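Local coordinates for 6-aminohexanoate-dimer hydrolase (Bacillus anthracis, PDB 4GB7), which probably hydrolyses amide bonds of small linear oligomers such as the 6-aminohexanoate dimer, as a serine hydrolase of the beta-lactamase family, at residues 53-61 / 128-139; 275-283 / 322-330. All coordinates share one frame; numbering follows the deposited sequence.

In the fold
Both contacts belong to one chain with a beta-lactamase-type fold. Contact 1 is buried and joins the N-terminal region to edge strand 136-137. Contact 2 is only partly buried and sets a small hairpin against the end of helix 269-278. Their centres are about 25 Å apart; their nearest atoms come within about 5 Å but do not touch. Helix 143-155 relates them. Segment 128-139 runs on to Ser-140 and to Lys-143 at the start of this helix; the two fit an SxxK pattern and are probably the nucleophile and its lysine, as in related serine hydrolases. Ala-139 of contact 1 lies near this probable site. Leu-329 of contact 2 packs on Ser-152 of the same helix.

Contact 1: residues 53-61 / 128-139; sequences LRWSYTHMK and NGYNESEPHGMA
The ring of Tyr-57 carries Gly-137 over one face: CA lies 3.7 Å from the ring centroid, a CH-pi contact. The His-136 ring has Tyr-57 O over the centre of one face and Tyr-130 CZ in plane at its edge. Asn-128 OD1 sits 3.4 Å above the guanidinium plane of Arg-54, and the amide stacks on it with the planes 23° apart. Here the turn after helix 52-56 meets strand 136-137, an outermost strand of the four-stranded antiparallel sheet in this beta-lactamase-type fold. Gly-137 N donates to Tyr-57 O at 2.8 Å, nearly straight at 164°. His-136 ND1 instead donates to Gly-137 O at 2.6 Å, in the ring plane and on a lone pair. His-136 NE2 bonds Asp-111, which also salt-bridges Arg-54. Bonds at both nitrogens probably fix the rotation of the imidazole. Thr-58 CG2 touches Tyr-130 CD1 at 3.6 Å and His-136 CD2 at 3.7 Å. With OG1 set between the backbone N and the carbonyl carbon (chi1 56°), CG2 falls anti to the carbonyl carbon and meets both rings. Towards solvent, Lys-61 NZ and Glu-134 OE1 form a long salt bridge of 3.7 Å, also joined by a water that accepts from NZ and donates to OE1.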
loop_
_atom_site.group_PDB
_atom_site.type_symbol
_atom_site.label_atom_id
_atom_site.label_comp_id
_atom_site.label_asym_id
_atom_site.label_seq_id
_atom_site.Cartn_x
_atom_site.Cartn_y
_atom_site.Cartn_z
ATOM N N LEU A 53 -4.904 16.678 6.933
ATOM C CA LEU A 53 -4.261 15.476 6.413
ATOM C C LEU A 53 -2.775 15.708 6.037
ATOM O O LEU A 53 -1.951 14.840 6.122
ATOM C CB LEU A 53 -5.035 14.985 5.190
ATOM C CG LEU A 53 -4.555 13.731 4.457
ATOM C CD1 LEU A 53 -4.585 12.472 5.279
ATOM C CD2 LEU A 53 -5.318 13.520 3.128
ATOM N N ARG A 54 -2.414 16.911 5.596
ATOM C CA ARG A 54 -1.022 17.145 5.273
ATOM C C ARG A 54 -0.100 16.961 6.483
ATOM O O ARG A 54 1.058 16.604 6.335
ATOM C CB ARG A 54 -0.859 18.549 4.664
ATOM C CG ARG A 54 -1.857 18.722 3.531
ATOM C CD ARG A 54 -1.339 19.365 2.344
ATOM N NE ARG A 54 -0.220 18.627 1.803
ATOM C CZ ARG A 54 0.519 19.116 0.840
ATOM N NH1 ARG A 54 0.287 20.358 0.424
ATOM N NH2 ARG A 54 1.577 18.476 0.416
ATOM N N TRP A 55 -0.649 17.198 7.681
ATOM C CA TRP A 55 0.039 16.920 8.937
ATOM C C TRP A 55 -0.154 15.501 9.377
ATOM O O TRP A 55 0.834 14.800 9.744
ATOM C CB TRP A 55 -0.448 17.861 10.028
ATOM C CG TRP A 55 0.353 17.739 11.267
ATOM C CD1 TRP A 55 1.521 18.424 11.616
ATOM C CD2 TRP A 55 0.089 16.857 12.380
ATOM N NE1 TRP A 55 2.000 17.988 12.824
ATOM C CE2 TRP A 55 1.182 17.061 13.341
ATOM C CE3 TRP A 55 -0.907 15.928 12.675
ATOM C CZ2 TRP A 55 1.231 16.390 14.557
ATOM C CZ3 TRP A 55 -0.829 15.247 13.907
ATOM C CH2 TRP A 55 0.224 15.472 14.810
ATOM N N SER A 56 -1.400 15.062 9.476
ATOM C CA SER A 56 -1.603 13.708 10.005
ATOM C C SER A 56 -0.819 12.627 9.234
ATOM O O SER A 56 -0.174 11.744 9.852
ATOM C CB SER A 56 -3.093 13.400 10.080
ATOM O OG SER A 56 -3.604 13.301 8.794
ATOM N N TYR A 57 -0.839 12.691 7.889
ATOM C CA TYR A 57 -0.137 11.696 7.069
ATOM C C TYR A 57 1.370 11.854 6.981
ATOM O O TYR A 57 2.024 11.075 6.276
ATOM C CB TYR A 57 -0.794 11.531 5.663
ATOM C CG TYR A 57 -1.457 10.164 5.452
ATOM C CD1 TYR A 57 -2.221 9.586 6.412
ATOM C CD2 TYR A 57 -1.282 9.466 4.251
ATOM C CE1 TYR A 57 -2.786 8.348 6.226
ATOM C CE2 TYR A 57 -1.810 8.247 4.052
ATOM C CZ TYR A 57 -2.604 7.688 5.021
ATOM O OH TYR A 57 -3.135 6.420 4.806
ATOM N N THR A 58 1.917 12.856 7.684
ATOM C CA THR A 58 3.354 13.000 7.888
ATOM C C THR A 58 3.766 12.859 9.369
ATOM O O THR A 58 4.948 13.012 9.700
ATOM C CB THR A 58 3.847 14.335 7.304
ATOM O OG1 THR A 58 3.126 15.403 7.871
ATOM C CG2 THR A 58 3.638 14.366 5.738
ATOM N N HIS A 59 2.790 12.603 10.246
ATOM C CA HIS A 59 3.035 12.505 11.703
ATOM C C HIS A 59 2.146 11.492 12.366
ATOM O O HIS A 59 1.679 11.721 13.498
ATOM C CB HIS A 59 2.757 13.845 12.375
ATOM C CG HIS A 59 3.629 14.998 11.873
ATOM N ND1 HIS A 59 3.315 15.730 10.795
ATOM C CD2 HIS A 59 4.798 15.537 12.382
ATOM C CE1 HIS A 59 4.255 16.709 10.623
ATOM N NE2 HIS A 59 5.155 16.588 11.589
HETATM N N MSE A 60 1.902 10.364 11.721
HETATM C CA MSE A 60 0.862 9.453 12.220
HETATM C C MSE A 60 1.178 8.949 13.631
HETATM O O MSE A 60 0.275 8.832 14.505
HETATM C CB MSE A 60 0.608 8.291 11.239
HETATM C CG MSE A 60 -0.246 8.623 10.009
HETATM SE SE MSE A 60 -2.078 9.140 10.387
HETATM C CE MSE A 60 -2.841 7.424 10.822
ATOM N N LYS A 61 2.451 8.703 13.902
ATOM C CA LYS A 61 2.817 8.199 15.221
ATOM C C LYS A 61 2.559 9.217 16.353
ATOM O O LYS A 61 2.595 8.850 17.511
ATOM C CB LYS A 61 4.263 7.749 15.257
ATOM C CG LYS A 61 5.289 8.824 14.937
ATOM C CD LYS A 61 6.692 8.307 15.167
ATOM C CE LYS A 61 7.707 9.207 14.504
ATOM N NZ LYS A 61 9.067 8.599 14.549
ATOM N N ASN A 128 6.300 20.712 0.894
ATOM C CA ASN A 128 5.468 21.148 2.006
ATOM C C ASN A 128 6.127 20.983 3.369
ATOM O O ASN A 128 5.442 20.806 4.366
ATOM C CB ASN A 128 4.063 20.458 1.976
ATOM C CG ASN A 128 3.052 21.118 2.892
ATOM O OD1 ASN A 128 2.259 20.428 3.553
ATOM N ND2 ASN A 128 3.025 22.467 2.884
ATOM N N GLY A 129 7.460 21.022 3.408
ATOM C CA GLY A 129 8.149 20.917 4.643
ATOM C C GLY A 129 8.292 19.509 5.130
ATOM O O GLY A 129 8.849 19.282 6.224
ATOM N N TYR A 130 7.845 18.558 4.321
ATOM C CA TYR A 130 7.932 17.159 4.744
ATOM C C TYR A 130 9.411 16.687 4.808
ATOM O O TYR A 130 10.194 16.847 3.837
ATOM C CB TYR A 130 7.122 16.267 3.832
ATOM C CG TYR A 130 7.376 14.787 4.029
ATOM C CD1 TYR A 130 7.153 14.183 5.262
ATOM C CD2 TYR A 130 7.886 14.004 2.990
ATOM C CE1 TYR A 130 7.330 12.832 5.413
ATOM C CE2 TYR A 130 8.093 12.643 3.158
ATOM C CZ TYR A 130 7.855 12.081 4.355
ATOM O OH TYR A 130 8.136 10.738 4.481
ATOM N N ASN A 131 9.764 16.048 5.929
ATOM C CA ASN A 131 11.124 15.571 6.212
ATOM C C ASN A 131 11.306 14.202 5.583
ATOM O O ASN A 131 10.605 13.238 5.933
ATOM C CB ASN A 131 11.330 15.512 7.756
ATOM C CG ASN A 131 12.743 15.047 8.181
ATOM O OD1 ASN A 131 13.437 14.360 7.459
ATOM N ND2 ASN A 131 13.142 15.425 9.415
ATOM N N GLU A 132 12.267 14.117 4.666
ATOM C CA GLU A 132 12.551 12.890 3.919
ATOM C C GLU A 132 12.807 11.681 4.791
ATOM O O GLU A 132 12.625 10.513 4.344
ATOM C CB GLU A 132 13.757 13.083 3.002
ATOM C CG GLU A 132 15.037 13.534 3.699
ATOM C CD GLU A 132 16.039 14.120 2.722
ATOM O OE1 GLU A 132 16.238 15.347 2.727
ATOM O OE2 GLU A 132 16.625 13.354 1.928
ATOM N N SER A 133 13.232 11.923 6.022
ATOM C CA SER A 133 13.626 10.794 6.904
ATOM C C SER A 133 12.528 10.373 7.892
ATOM O O SER A 133 12.737 9.453 8.691
ATOM C CB SER A 133 14.926 11.126 7.657
ATOM O OG SER A 133 16.039 11.276 6.770
ATOM N N GLU A 134 11.371 11.025 7.829
ATOM C CA GLU A 134 10.239 10.714 8.733
ATOM C C GLU A 134 9.232 9.854 8.009
ATOM O O GLU A 134 8.886 10.119 6.885
ATOM C CB GLU A 134 9.558 11.957 9.261
ATOM C CG GLU A 134 10.411 12.758 10.237
ATOM C CD GLU A 134 10.659 12.067 11.584
ATOM O OE1 GLU A 134 9.845 11.263 12.078
ATOM O OE2 GLU A 134 11.715 12.297 12.172
ATOM N N PRO A 135 8.781 8.774 8.638
ATOM C CA PRO A 135 7.819 7.960 7.907
ATOM C C PRO A 135 6.529 8.700 7.501
ATOM O O PRO A 135 5.986 9.507 8.271
ATOM C CB PRO A 135 7.553 6.815 8.889
ATOM C CG PRO A 135 8.829 6.709 9.679
ATOM C CD PRO A 135 9.251 8.123 9.877
ATOM N N HIS A 136 5.978 8.335 6.356
ATOM C CA HIS A 136 4.753 8.908 5.800
ATOM C C HIS A 136 3.679 7.876 5.786
ATOM O O HIS A 136 3.958 6.691 5.629
ATOM C CB HIS A 136 5.067 9.273 4.345
ATOM C CG HIS A 136 4.059 10.203 3.705
ATOM N ND1 HIS A 136 2.847 9.801 3.283
ATOM C CD2 HIS A 136 4.156 11.566 3.418
ATOM C CE1 HIS A 136 2.196 10.861 2.740
ATOM N NE2 HIS A 136 2.990 11.949 2.849
ATOM N N GLY A 137 2.428 8.284 5.946
ATOM C CA GLY A 137 1.298 7.367 5.708
ATOM C C GLY A 137 1.293 6.849 4.282
ATOM O O GLY A 137 1.679 7.522 3.375
HETATM N N MSE A 138 0.921 5.596 4.099
HETATM C CA MSE A 138 0.904 5.009 2.766
HETATM C C MSE A 138 -0.421 4.306 2.399
HETATM O O MSE A 138 -0.515 3.712 1.332
HETATM C CB MSE A 138 2.055 3.995 2.652
HETATM C CG MSE A 138 3.386 4.570 2.962
HETATM SE SE MSE A 138 4.846 3.440 2.441
HETATM C CE MSE A 138 4.437 1.818 3.282
ATOM N N ALA A 139 -1.420 4.381 3.274
ATOM C CA ALA A 139 -2.728 3.819 3.012
ATOM C C ALA A 139 -2.535 2.377 2.529
ATOM O O ALA A 139 -1.815 1.639 3.167
ATOM C CB ALA A 139 -3.519 4.678 2.026
HETATM O O HOH W 1 -0.710 4.439 6.308
HETATM O O HOH W 2 6.662 11.971 12.046
HETATM O O HOH W 3 3.098 9.495 9.047
HETATM O O HOH W 4 11.088 9.354 13.126
#

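Contact 2: residues 275-283 / 322-330; sequences ERIWSQIGM and EYNGKQILP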
loop_
_atom_site.group_PDB
_atom_site.type_symbol
_atom_site.label_atom_id
_atom_site.label_comp_id
_atom_site.label_asym_id
_atom_site.label_seq_id
_atom_site.Cartn_x
_atom_site.Cartn_y
_atom_site.Cartn_z
ATOM N N GLU A 275 11.655 -8.611 10.577
ATOM C CA GLU A 275 12.585 -9.727 10.474
ATOM C C GLU A 275 12.781 -10.191 9.021
ATOM O O GLU A 275 13.872 -10.518 8.554
ATOM C CB GLU A 275 12.079 -10.877 11.351
ATOM C CG GLU A 275 12.209 -10.554 12.834
ATOM C CD GLU A 275 11.704 -11.622 13.761
ATOM O OE1 GLU A 275 11.336 -12.694 13.301
ATOM O OE2 GLU A 275 11.738 -11.395 14.971
ATOM N N ARG A 276 11.689 -10.204 8.273
ATOM C CA ARG A 276 11.723 -10.761 6.930
ATOM C C ARG A 276 12.164 -9.782 5.852
ATOM O O ARG A 276 12.673 -10.201 4.798
ATOM C CB ARG A 276 10.360 -11.332 6.598
ATOM C CG ARG A 276 9.990 -12.551 7.415
ATOM C CD ARG A 276 8.508 -12.858 7.334
ATOM N NE ARG A 276 8.184 -14.097 8.046
ATOM C CZ ARG A 276 8.315 -15.325 7.532
ATOM N NH1 ARG A 276 8.703 -15.521 6.259
ATOM N NH2 ARG A 276 8.011 -16.382 8.287
ATOM N N ILE A 277 11.914 -8.494 6.051
ATOM C CA ILE A 277 12.096 -7.525 4.988
ATOM C C ILE A 277 12.867 -6.297 5.478
ATOM O O ILE A 277 13.909 -5.957 4.898
ATOM C CB ILE A 277 10.751 -7.059 4.342
ATOM C CG1 ILE A 277 10.012 -8.256 3.757
ATOM C CG2 ILE A 277 10.984 -5.859 3.399
ATOM C CD1 ILE A 277 8.579 -7.963 3.329
ATOM N N TRP A 278 12.360 -5.642 6.506
ATOM C CA TRP A 278 12.820 -4.261 6.850
ATOM C C TRP A 278 14.252 -4.227 7.376
ATOM O O TRP A 278 14.905 -3.200 7.355
ATOM C CB TRP A 278 11.865 -3.539 7.852
ATOM C CG TRP A 278 11.717 -2.096 7.477
ATOM C CD1 TRP A 278 12.434 -1.012 7.940
ATOM C CD2 TRP A 278 10.825 -1.588 6.461
ATOM N NE1 TRP A 278 12.039 0.136 7.295
ATOM C CE2 TRP A 278 11.090 -0.159 6.354
ATOM C CE3 TRP A 278 9.864 -2.163 5.636
ATOM C CZ2 TRP A 278 10.371 0.646 5.478
ATOM C CZ3 TRP A 278 9.171 -1.350 4.743
ATOM C CH2 TRP A 278 9.393 0.014 4.686
ATOM N N SER A 279 14.703 -5.337 7.931
ATOM C CA SER A 279 16.039 -5.465 8.475
ATOM C C SER A 279 17.010 -6.057 7.443
ATOM O O SER A 279 18.183 -6.165 7.748
ATOM C CB SER A 279 16.039 -6.357 9.705
ATOM O OG SER A 279 15.712 -7.685 9.393
ATOM N N GLN A 280 16.514 -6.442 6.254
ATOM C CA GLN A 280 17.261 -7.268 5.305
ATOM C C GLN A 280 17.699 -6.585 4.041
ATOM O O GLN A 280 18.472 -7.173 3.301
ATOM C CB GLN A 280 16.396 -8.463 4.887
ATOM C CG GLN A 280 15.903 -9.279 6.081
ATOM C CD GLN A 280 17.008 -10.085 6.631
ATOM O OE1 GLN A 280 17.577 -10.911 5.915
ATOM N NE2 GLN A 280 17.339 -9.866 7.906
ATOM N N ILE A 281 17.250 -5.350 3.767
ATOM C CA ILE A 281 17.572 -4.738 2.458
ATOM C C ILE A 281 18.137 -3.317 2.548
ATOM O O ILE A 281 17.912 -2.486 1.654
ATOM C CB ILE A 281 16.402 -4.833 1.429
ATOM C CG1 ILE A 281 15.163 -4.008 1.886
ATOM C CG2 ILE A 281 15.973 -6.314 1.239
ATOM C CD1 ILE A 281 14.071 -3.938 0.826
ATOM N N GLY A 282 18.851 -3.051 3.649
ATOM C CA GLY A 282 19.626 -1.803 3.791
ATOM C C GLY A 282 18.786 -0.569 4.031
ATOM O O GLY A 282 19.248 0.567 3.760
HETATM N N MSE A 283 17.591 -0.753 4.584
HETATM C CA MSE A 283 16.677 0.384 4.895
HETATM C C MSE A 283 17.354 1.399 5.827
HETATM O O MSE A 283 18.059 1.027 6.760
HETATM C CB MSE A 283 15.458 -0.104 5.640
HETATM C CG MSE A 283 14.623 -1.177 4.895
HETATM SE SE MSE A 283 13.977 -0.442 3.189
HETATM C CE MSE A 283 12.438 -1.611 3.099
ATOM N N GLU A 322 15.510 -10.766 -4.902
ATOM C CA GLU A 322 16.903 -10.979 -4.625
ATOM C C GLU A 322 17.582 -9.690 -4.154
ATOM O O GLU A 322 17.396 -8.628 -4.764
ATOM C CB GLU A 322 17.583 -11.496 -5.893
ATOM C CG GLU A 322 18.962 -12.055 -5.614
ATOM C CD GLU A 322 19.613 -12.684 -6.816
ATOM O OE1 GLU A 322 18.907 -13.150 -7.732
ATOM O OE2 GLU A 322 20.849 -12.723 -6.836
ATOM N N TYR A 323 18.386 -9.812 -3.092
ATOM C CA TYR A 323 19.230 -8.697 -2.532
ATOM C C TYR A 323 20.610 -9.238 -2.213
ATOM O O TYR A 323 20.730 -10.194 -1.437
ATOM C CB TYR A 323 18.593 -8.117 -1.279
ATOM C CG TYR A 323 19.313 -6.926 -0.699
ATOM C CD1 TYR A 323 19.127 -5.677 -1.238
ATOM C CD2 TYR A 323 20.212 -7.059 0.344
ATOM C CE1 TYR A 323 19.806 -4.582 -0.737
ATOM C CE2 TYR A 323 20.869 -5.980 0.862
ATOM C CZ TYR A 323 20.649 -4.740 0.332
ATOM O OH TYR A 323 21.352 -3.668 0.804
ATOM N N ASN A 324 21.633 -8.660 -2.851
ATOM C CA ASN A 324 23.019 -9.117 -2.692
ATOM C C ASN A 324 23.110 -10.633 -2.675
ATOM O O ASN A 324 23.675 -11.226 -1.768
ATOM C CB ASN A 324 23.609 -8.540 -1.432
ATOM C CG ASN A 324 23.776 -7.061 -1.500
ATOM O OD1 ASN A 324 23.684 -6.476 -2.576
ATOM N ND2 ASN A 324 24.001 -6.433 -0.342
ATOM N N GLY A 325 22.529 -11.241 -3.710
ATOM C CA GLY A 325 22.619 -12.670 -3.913
ATOM C C GLY A 325 21.781 -13.567 -3.060
ATOM O O GLY A 325 21.874 -14.806 -3.235
ATOM N N LYS A 326 20.995 -12.979 -2.148
ATOM C CA LYS A 326 20.088 -13.740 -1.275
ATOM C C LYS A 326 18.635 -13.553 -1.701
ATOM O O LYS A 326 18.195 -12.439 -2.024
ATOM C CB LYS A 326 20.244 -13.309 0.189
ATOM C CG LYS A 326 19.638 -14.267 1.199
ATOM C CD LYS A 326 20.139 -13.960 2.607
ATOM C CE LYS A 326 19.487 -14.866 3.632
ATOM N NZ LYS A 326 18.007 -14.694 3.633
ATOM N N GLN A 327 17.886 -14.652 -1.684
ATOM C CA GLN A 327 16.473 -14.638 -1.948
ATOM C C GLN A 327 15.697 -14.215 -0.689
ATOM O O GLN A 327 15.247 -15.018 0.098
ATOM C CB GLN A 327 16.041 -16.029 -2.443
ATOM C CG GLN A 327 14.798 -16.005 -3.284
ATOM C CD GLN A 327 14.979 -15.243 -4.581
ATOM O OE1 GLN A 327 15.966 -15.439 -5.302
ATOM N NE2 GLN A 327 14.011 -14.371 -4.894
ATOM N N ILE A 328 15.511 -12.916 -0.559
ATOM C CA ILE A 328 14.788 -12.316 0.550
ATOM C C ILE A 328 13.310 -12.673 0.515
ATOM O O ILE A 328 12.711 -13.000 1.572
ATOM C CB ILE A 328 14.952 -10.785 0.579
ATOM C CG1 ILE A 328 16.429 -10.414 0.550
ATOM C CG2 ILE A 328 14.264 -10.206 1.813
ATOM C CD1 ILE A 328 17.288 -10.991 1.616
ATOM N N LEU A 329 12.730 -12.583 -0.678
ATOM C CA LEU A 329 11.351 -12.911 -0.902
ATOM C C LEU A 329 11.244 -13.833 -2.109
ATOM O O LEU A 329 12.092 -13.848 -2.955
ATOM C CB LEU A 329 10.564 -11.612 -1.158
ATOM C CG LEU A 329 10.317 -10.717 0.069
ATOM C CD1 LEU A 329 9.630 -9.447 -0.387
ATOM C CD2 LEU A 329 9.540 -11.421 1.157
ATOM N N PRO A 330 10.182 -14.654 -2.162
ATOM C CA PRO A 330 10.024 -15.564 -3.269
ATOM C C PRO A 330 10.063 -14.864 -4.635
ATOM O O PRO A 330 9.395 -13.824 -4.851
ATOM C CB PRO A 330 8.653 -16.204 -3.007
ATOM C CG PRO A 330 8.432 -16.029 -1.551
ATOM C CD PRO A 330 9.100 -14.761 -1.180
HETATM O O HOH W 5 12.712 -12.727 4.140
HETATM O O HOH W 6 16.276 -13.209 4.569
#
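Ile-281 lies against Tyr-323, with its CA 3.8 Å from the ring centroid and 10° off the ring normal, a CH-pi contact. The tyrosine belongs to a two-stranded beta hairpin, 322-327, closed by a type I' turn from Tyr-323 to Lys-326. The hairpin and the residues after it pack on the C-terminal end of helix 269-278 and the loop that follows. CG of Tyr-323 is anti to the backbone N (chi1 -176°), which lays the ring along the chain from Gln-280 to Gly-282. Its opposite face bears Asn-324 CG. The tight part continues through Ile-328, whose CG2 branch rests 3.4 Å from Arg-276 O while CG1 meets Ile-281 CG2 at 4.2 Å. Deeper in, Ile-277 CG1 and Leu-329 CD2 touch at 4.1 Å, the two side chains crossing at about a right angle. Leu-329 also packs on Leu-316 of helix 307-318. The edge towards solvent is looser and wet. A water link there from Gln-280 OE1 to Lys-326 NZ is doubtful, because the lysine has two conformers. The Arg-276 guanidinium turns to Glu-156. Arg-276 O borders both parts: a water between the backbones donates to it and to Ile-328 O, each at 2.6 Å from the water oxygen.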